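Local coordinates for putative periplasmic protein (Wolinella succinogenes, PDB 3KN3), which is a putative periplasmic solute-binding protein that can bind glutathione and may serve ABC-type tungstate transport, at residues A10-T13 with S14-N17. Residues are numbered along the deposited sequence; the frame is centred on the assembly and turned at random.
Sequences ATTT and STDN
Thr12 and Thr15 meet where the strand 6-12 runs into the helix 13-18, the methyl of the first set against the hydroxyl of the second. CG2 of Thr12 lies 3.1 Å from OG1 of Thr15, 3.1 Å from OG of Ser14 and 3.0 Å from Thr15 N, unusually tight packing. As modelled, chi1 of Thr12 (-121°) is near-eclipsed, CG2 over the carbonyl carbon, so this rotation is doubtful, and with it the weak hydrogen bond from OG1 to the hydroxyl of Thr43. Thr12 holds the N-cap position, yet its side chain forms no capping bond.

The backbone supplies the grip. Asp16 N donates to Thr12 O at 2.9 Å with a nearly straight N-H...O angle of 172°, whereas Asn17 N reaches Thr13 O at 3.2 Å along a more bent path, the donor tilted out of the carbonyl plane. One residue back, Thr11 and Thr15 pass at a slant, OG1 of Thr11 coming within 3.5 Å of CB of Thr15; this hydroxyl is hydrogen-bonded to Phe59 O of the adjacent strand. The side chains of Thr13 and Asn17 run alongside each other on the exposed face; ND2 of Asn17 comes to 3.2 Å from Thr13 O, at too poor an angle for a hydrogen bond. A chi1 of -175° carries the Asp16 carboxylate clear of the turn, where OD1 bonds to Trp38 NE1.

Glutathione, not bound to this chain, has been seen at Thr12, Thr43 and Tyr203, the last near Thr15. The helix's N-terminal end is thus at that site, consistent with the strand-turn-helix units lining the cleft of periplasmic binding proteins.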
loop_
_atom_site.group_PDB
_atom_site.type_symbol
_atom_site.label_atom_id
_atom_site.label_comp_id
_atom_site.label_asym_id
_atom_site.label_seq_id
_atom_site.Cartn_x
_atom_site.Cartn_y
_atom_site.Cartn_z
ATOM N N ALA A 10 5.766 -10.723 12.234
ATOM C CA ALA A 10 6.546 -10.794 11.018
ATOM C C ALA A 10 5.942 -9.822 10.019
ATOM O O ALA A 10 4.769 -9.939 9.665
ATOM C CB ALA A 10 6.550 -12.205 10.460
ATOM N N THR A 11 6.736 -8.854 9.577
ATOM C CA THR A 11 6.276 -7.926 8.564
ATOM C C THR A 11 7.234 -7.839 7.376
ATOM O O THR A 11 8.204 -8.597 7.254
ATOM C CB THR A 11 6.038 -6.506 9.114
ATOM O OG1 THR A 11 5.366 -5.735 8.114
ATOM C CG2 THR A 11 7.364 -5.814 9.447
ATOM N N THR A 12 6.947 -6.887 6.507
ATOM C CA THR A 12 7.630 -6.772 5.234
ATOM C C THR A 12 8.544 -5.560 5.209
ATOM O O THR A 12 8.243 -4.512 5.781
ATOM C CB THR A 12 6.606 -6.657 4.113
ATOM O OG1 THR A 12 6.793 -7.740 3.200
ATOM C CG2 THR A 12 6.734 -5.323 3.407
ATOM N N THR A 13 9.671 -5.705 4.539
ATOM C CA THR A 13 10.649 -4.631 4.497
ATOM C C THR A 13 10.064 -3.312 3.950
ATOM O O THR A 13 10.329 -2.232 4.482
ATOM C CB THR A 13 11.928 -5.083 3.752
ATOM O OG1 THR A 13 12.835 -3.985 3.652
ATOM C CG2 THR A 13 11.588 -5.608 2.365
ATOM N N SER A 14 9.236 -3.390 2.920
ATOM C CA SER A 14 8.608 -2.173 2.428
ATOM C C SER A 14 7.589 -1.594 3.427
ATOM O O SER A 14 7.470 -0.375 3.552
ATOM C CB SER A 14 8.003 -2.374 1.034
ATOM O OG SER A 14 7.046 -3.412 1.029
ATOM N N THR A 15 6.876 -2.458 4.150
ATOM C CA THR A 15 5.921 -1.983 5.160
ATOM C C THR A 15 6.657 -1.250 6.277
ATOM O O THR A 15 6.270 -0.160 6.696
ATOM C CB THR A 15 5.102 -3.126 5.793
ATOM O OG1 THR A 15 4.384 -3.830 4.781
ATOM C CG2 THR A 15 4.115 -2.572 6.791
ATOM N N ASP A 16 7.731 -1.864 6.749
ATOM C CA ASP A 16 8.550 -1.275 7.791
ATOM C C ASP A 16 8.998 0.136 7.429
ATOM O O ASP A 16 9.045 1.012 8.293
ATOM C CB ASP A 16 9.763 -2.146 8.051
ATOM C CG ASP A 16 10.596 -1.637 9.204
ATOM O OD1 ASP A 16 10.020 -0.995 10.115
ATOM O OD2 ASP A 16 11.822 -1.874 9.198
ATOM N N ASN A 17 9.305 0.350 6.147
ATOM C CA ASN A 17 9.857 1.622 5.667
ATOM C C ASN A 17 8.889 2.782 5.603
ATOM O O ASN A 17 9.302 3.935 5.562
ATOM C CB ASN A 17 10.505 1.440 4.304
ATOM C CG ASN A 17 11.747 0.628 4.387
ATOM O OD1 ASN A 17 12.338 0.492 5.465
ATOM N ND2 ASN A 17 12.157 0.059 3.263
#